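Local coordinates for protein dihydropteridine reductase (Caenorhabditis elegans, PDB 1OOE) that probably reduces quinonoid dihydropteridine to tetrahydropteridine with NADH or NADPH, as a homodimeric member of the short-chain dehydrogenase/reductase family, at residues 65-79 with 115-128. Sequence-based numbering, arbitrary orientation.
Sequences ASSLQGSQVDGVFCV and ATTHLKPGGLLQLT
Val-76 and Leu-125 sit side by side on neighbouring parallel strands, 75-78 and 123-128, at the middle of the Rossmann-fold sheet; helix 93-118 makes the crossover between them. Backbone hydrogen bonds alternate between the strands: Val-76 N donates to Leu-124 O, and Gln-126 N returns a 2.9 Å bond to Val-76 O. On the helix 93-118 face, Leu-125 CD1 lies against Val-76 CB at 3.8 Å. On the other face the Phe-77 and Gln-126 side chains cross at about a right angle, their ring and amide planes 25° apart, while Leu-124 CD2 meets Phe-77 CE1. The Gln-126 chain bends at chi2 (-94°), which brings OE1 to 3.2 Å from Phe-77 CB and lets NE2 make a weak bond to Leu-127 O. Replacing Gln-126 by alanine is likely to open a gap beside Phe-77 and leave Leu-127 O without this amide donor. Further along, Thr-128 OG1 donates to a lone pair of Cys-78 O, in the carbonyl plane, at 2.8 Å. Before the corner at 121-122, Leu-68 CD1 rests over one face of the His-118 ring, 3.8 Å from the centroid, Thr-117 CG2 backs the other, and a water joins ND1 to Ser-71 O. Buried Gln-126 OE1 finds no hydrogen-bond partner, so the amide's rotation is probably set by packing and its weak NE2 bond.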
loop_
_atom_site.group_PDB
_atom_site.type_symbol
_atom_site.label_atom_id
_atom_site.label_comp_id
_atom_site.label_asym_id
_atom_site.label_seq_id
_atom_site.Cartn_x
_atom_site.Cartn_y
_atom_site.Cartn_z
ATOM N N ALA A 65 5.490 -26.328 -2.420
ATOM C CA ALA A 65 4.850 -27.367 -3.218
ATOM C C ALA A 65 5.619 -28.681 -3.109
ATOM O O ALA A 65 5.019 -29.755 -3.048
ATOM C CB ALA A 65 4.758 -26.931 -4.677
ATOM N N SER A 66 6.946 -28.597 -3.084
ATOM C CA SER A 66 7.773 -29.795 -2.973
ATOM C C SER A 66 7.532 -30.487 -1.634
ATOM O O SER A 66 7.554 -31.715 -1.540
ATOM C CB SER A 66 9.255 -29.432 -3.103
ATOM O OG SER A 66 10.076 -30.586 -3.005
ATOM N N SER A 67 7.293 -29.694 -0.595
ATOM C CA SER A 67 7.053 -30.235 0.734
ATOM C C SER A 67 5.648 -30.809 0.921
ATOM O O SER A 67 5.482 -31.867 1.526
ATOM C CB SER A 67 7.307 -29.155 1.789
ATOM O OG SER A 67 6.990 -29.625 3.086
ATOM N N LEU A 68 4.642 -30.119 0.395
ATOM C CA LEU A 68 3.256 -30.558 0.547
ATOM C C LEU A 68 2.793 -31.695 -0.361
ATOM O O LEU A 68 1.997 -32.536 0.056
ATOM C CB LEU A 68 2.312 -29.363 0.368
ATOM C CG LEU A 68 2.384 -28.283 1.452
ATOM C CD1 LEU A 68 1.456 -27.145 1.078
ATOM C CD2 LEU A 68 1.997 -28.862 2.806
ATOM N N GLN A 69 3.289 -31.726 -1.593
ATOM C CA GLN A 69 2.878 -32.753 -2.546
ATOM C C GLN A 69 1.346 -32.761 -2.653
ATOM O O GLN A 69 0.746 -31.758 -3.039
ATOM C CB GLN A 69 3.403 -34.131 -2.119
ATOM C CG GLN A 69 4.928 -34.282 -2.180
ATOM C CD GLN A 69 5.489 -34.091 -3.581
ATOM O OE1 GLN A 69 5.044 -34.733 -4.538
ATOM N NE2 GLN A 69 6.479 -33.212 -3.709
ATOM N N GLY A 70 0.710 -33.876 -2.296
ATOM C CA GLY A 70 -0.739 -33.952 -2.391
ATOM C C GLY A 70 -1.542 -33.477 -1.191
ATOM O O GLY A 70 -2.755 -33.691 -1.130
ATOM N N SER A 71 -0.883 -32.827 -0.238
ATOM C CA SER A 71 -1.573 -32.340 0.952
ATOM C C SER A 71 -1.896 -30.856 0.868
ATOM O O SER A 71 -1.208 -30.098 0.183
ATOM C CB SER A 71 -0.723 -32.577 2.203
ATOM O OG SER A 71 -0.583 -33.958 2.490
ATOM N N GLN A 72 -2.958 -30.458 1.560
ATOM C CA GLN A 72 -3.360 -29.058 1.633
ATOM C C GLN A 72 -3.142 -28.680 3.086
ATOM O O GLN A 72 -2.838 -29.540 3.904
ATOM C CB GLN A 72 -4.835 -28.886 1.275
ATOM C CG GLN A 72 -5.144 -29.018 -0.204
ATOM C CD GLN A 72 -6.634 -28.980 -0.478
ATOM O OE1 GLN A 72 -7.398 -29.752 0.100
ATOM N NE2 GLN A 72 -7.055 -28.083 -1.361
ATOM N N VAL A 73 -3.290 -27.402 3.413
ATOM C CA VAL A 73 -3.110 -26.963 4.793
ATOM C C VAL A 73 -4.415 -26.421 5.370
ATOM O O VAL A 73 -5.289 -25.965 4.633
ATOM C CB VAL A 73 -2.014 -25.874 4.906
ATOM C CG1 VAL A 73 -0.673 -26.434 4.427
ATOM C CG2 VAL A 73 -2.406 -24.649 4.100
ATOM N N ASP A 74 -4.539 -26.473 6.693
ATOM C CA ASP A 74 -5.737 -25.996 7.381
ATOM C C ASP A 74 -5.661 -24.496 7.639
ATOM O O ASP A 74 -6.676 -23.843 7.872
ATOM C CB ASP A 74 -5.917 -26.735 8.707
ATOM C CG ASP A 74 -6.081 -28.231 8.518
ATOM O OD1 ASP A 74 -5.066 -28.916 8.279
ATOM O OD2 ASP A 74 -7.226 -28.718 8.595
ATOM N N GLY A 75 -4.449 -23.957 7.593
ATOM C CA GLY A 75 -4.273 -22.534 7.817
ATOM C C GLY A 75 -2.915 -22.019 7.387
ATOM O O GLY A 75 -1.933 -22.763 7.338
ATOM N N VAL A 76 -2.884 -20.736 7.040
ATOM C CA VAL A 76 -1.663 -20.039 6.643
ATOM C C VAL A 76 -1.666 -18.812 7.553
ATOM O O VAL A 76 -2.589 -18.003 7.499
ATOM C CB VAL A 76 -1.717 -19.593 5.156
ATOM C CG1 VAL A 76 -0.481 -18.765 4.808
ATOM C CG2 VAL A 76 -1.791 -20.818 4.249
ATOM N N PHE A 77 -0.655 -18.698 8.408
ATOM C CA PHE A 77 -0.575 -17.580 9.343
ATOM C C PHE A 77 0.649 -16.730 9.034
ATOM O O PHE A 77 1.776 -17.203 9.148
ATOM C CB PHE A 77 -0.488 -18.103 10.781
ATOM C CG PHE A 77 -1.478 -19.200 11.098
ATOM C CD1 PHE A 77 -2.817 -19.087 10.728
ATOM C CD2 PHE A 77 -1.066 -20.339 11.784
ATOM C CE1 PHE A 77 -3.732 -20.094 11.037
ATOM C CE2 PHE A 77 -1.971 -21.353 12.100
ATOM C CZ PHE A 77 -3.306 -21.231 11.726
ATOM N N CYS A 78 0.424 -15.476 8.649
ATOM C CA CYS A 78 1.522 -14.576 8.307
ATOM C C CYS A 78 1.730 -13.498 9.363
ATOM O O CYS A 78 0.885 -12.619 9.535
ATOM C CB CYS A 78 1.253 -13.919 6.953
ATOM S SG CYS A 78 2.632 -12.933 6.318
ATOM N N VAL A 79 2.861 -13.570 10.060
ATOM C CA VAL A 79 3.191 -12.607 11.109
ATOM C C VAL A 79 4.585 -12.009 10.911
ATOM O O VAL A 79 5.192 -11.494 11.856
ATOM C CB VAL A 79 3.122 -13.273 12.505
ATOM C CG1 VAL A 79 1.679 -13.647 12.823
ATOM C CG2 VAL A 79 4.015 -14.516 12.547
ATOM N N ALA A 115 -2.090 -19.468 -0.043
ATOM C CA ALA A 115 -3.431 -19.882 0.361
ATOM C C ALA A 115 -4.317 -20.265 -0.821
ATOM O O ALA A 115 -5.038 -21.261 -0.765
ATOM C CB ALA A 115 -4.095 -18.769 1.167
ATOM N N THR A 116 -4.278 -19.474 -1.887
ATOM C CA THR A 116 -5.097 -19.770 -3.055
ATOM C C THR A 116 -4.670 -21.097 -3.666
ATOM O O THR A 116 -5.462 -21.776 -4.320
ATOM C CB THR A 116 -4.987 -18.659 -4.124
ATOM O OG1 THR A 116 -3.629 -18.544 -4.565
ATOM C CG2 THR A 116 -5.445 -17.327 -3.553
ATOM N N THR A 117 -3.420 -21.472 -3.416
ATOM C CA THR A 117 -2.859 -22.704 -3.946
ATOM C C THR A 117 -3.002 -23.921 -3.033
ATOM O O THR A 117 -3.392 -25.003 -3.475
ATOM C CB THR A 117 -1.340 -22.552 -4.232
ATOM O OG1 THR A 117 -1.101 -21.411 -5.067
ATOM C CG2 THR A 117 -0.809 -23.799 -4.918
ATOM N N HIS A 118 -2.699 -23.730 -1.754
ATOM C CA HIS A 118 -2.688 -24.830 -0.800
ATOM C C HIS A 118 -3.711 -24.897 0.330
ATOM O O HIS A 118 -3.792 -25.915 1.010
ATOM C CB HIS A 118 -1.291 -24.899 -0.186
ATOM C CG HIS A 118 -0.194 -24.984 -1.199
ATOM N ND1 HIS A 118 0.031 -26.114 -1.954
ATOM C CD2 HIS A 118 0.729 -24.076 -1.596
ATOM C CE1 HIS A 118 1.046 -25.900 -2.773
ATOM N NE2 HIS A 118 1.488 -24.670 -2.575
ATOM N N LEU A 119 -4.480 -23.839 0.545
ATOM C CA LEU A 119 -5.453 -23.845 1.636
ATOM C C LEU A 119 -6.691 -24.690 1.330
ATOM O O LEU A 119 -7.285 -24.570 0.260
ATOM C CB LEU A 119 -5.874 -22.410 1.967
ATOM C CG LEU A 119 -6.705 -22.165 3.231
ATOM C CD1 LEU A 119 -5.888 -22.474 4.491
ATOM C CD2 LEU A 119 -7.149 -20.708 3.247
ATOM N N LYS A 120 -7.070 -25.547 2.275
ATOM C CA LYS A 120 -8.245 -26.402 2.105
ATOM C C LYS A 120 -9.512 -25.555 2.092
ATOM O O LYS A 120 -9.548 -24.458 2.660
ATOM C CB LYS A 120 -8.355 -27.405 3.259
ATOM C CG LYS A 120 -8.619 -26.710 4.605
ATOM C CD LYS A 120 -9.290 -27.619 5.627
ATOM C CE LYS A 120 -9.398 -26.948 6.988
ATOM N NZ LYS A 120 -9.973 -27.866 8.009
ATOM N N PRO A 121 -10.569 -26.037 1.419
ATOM C CA PRO A 121 -11.798 -25.244 1.411
ATOM C C PRO A 121 -12.233 -25.119 2.868
ATOM O O PRO A 121 -12.142 -26.083 3.632
ATOM C CB PRO A 121 -12.749 -26.105 0.586
ATOM C CG PRO A 121 -11.819 -26.722 -0.416
ATOM C CD PRO A 121 -10.657 -27.152 0.457
ATOM N N GLY A 122 -12.676 -23.930 3.258
ATOM C CA GLY A 122 -13.092 -23.719 4.634
ATOM C C GLY A 122 -11.930 -23.411 5.568
ATOM O O GLY A 122 -12.128 -23.236 6.768
ATOM N N GLY A 123 -10.717 -23.346 5.024
ATOM C CA GLY A 123 -9.550 -23.066 5.846
ATOM C C GLY A 123 -9.418 -21.613 6.256
ATOM O O GLY A 123 -10.261 -20.791 5.907
ATOM N N LEU A 124 -8.348 -21.297 6.983
ATOM C CA LEU A 124 -8.114 -19.939 7.465
ATOM C C LEU A 124 -6.799 -19.308 7.021
ATOM O O LEU A 124 -5.745 -19.934 7.096
ATOM C CB LEU A 124 -8.147 -19.927 8.999
ATOM C CG LEU A 124 -7.703 -18.640 9.704
ATOM C CD1 LEU A 124 -8.720 -17.546 9.454
ATOM C CD2 LEU A 124 -7.546 -18.893 11.201
ATOM N N LEU A 125 -6.878 -18.065 6.546
ATOM C CA LEU A 125 -5.689 -17.300 6.182
ATOM C C LEU A 125 -5.686 -16.133 7.166
ATOM O O LEU A 125 -6.680 -15.411 7.279
ATOM C CB LEU A 125 -5.763 -16.747 4.754
ATOM C CG LEU A 125 -4.733 -15.642 4.444
ATOM C CD1 LEU A 125 -3.317 -16.216 4.466
ATOM C CD2 LEU A 125 -5.031 -15.020 3.083
ATOM N N GLN A 126 -4.594 -15.969 7.903
ATOM C CA GLN A 126 -4.492 -14.863 8.852
ATOM C C GLN A 126 -3.327 -13.969 8.460
ATOM O O GLN A 126 -2.236 -14.449 8.148
ATOM C CB GLN A 126 -4.307 -15.397 10.277
ATOM C CG GLN A 126 -3.911 -14.342 11.308
ATOM C CD GLN A 126 -2.409 -14.259 11.492
ATOM O OE1 GLN A 126 -1.739 -15.285 11.619
ATOM N NE2 GLN A 126 -1.869 -13.037 11.521
ATOM N N LEU A 127 -3.580 -12.665 8.452
ATOM C CA LEU A 127 -2.563 -11.681 8.104
ATOM C C LEU A 127 -2.396 -10.732 9.281
ATOM O O LEU A 127 -3.223 -10.701 10.197
ATOM C CB LEU A 127 -2.979 -10.882 6.864
ATOM C CG LEU A 127 -3.289 -11.661 5.582
ATOM C CD1 LEU A 127 -3.733 -10.687 4.503
ATOM C CD2 LEU A 127 -2.059 -12.450 5.129
ATOM N N THR A 128 -1.331 -9.946 9.249
ATOM C CA THR A 128 -1.081 -9.005 10.327
ATOM C C THR A 128 -1.139 -7.576 9.813
ATOM O O THR A 128 -0.365 -7.193 8.939
ATOM C CB THR A 128 0.287 -9.272 10.971
ATOM O OG1 THR A 128 0.322 -10.617 11.470
ATOM C CG2 THR A 128 0.523 -8.312 12.133
HETATM O O HOH W 1 -1.543 -28.296 -1.926
HETATM O O HOH W 2 0.591 -10.330 7.123
#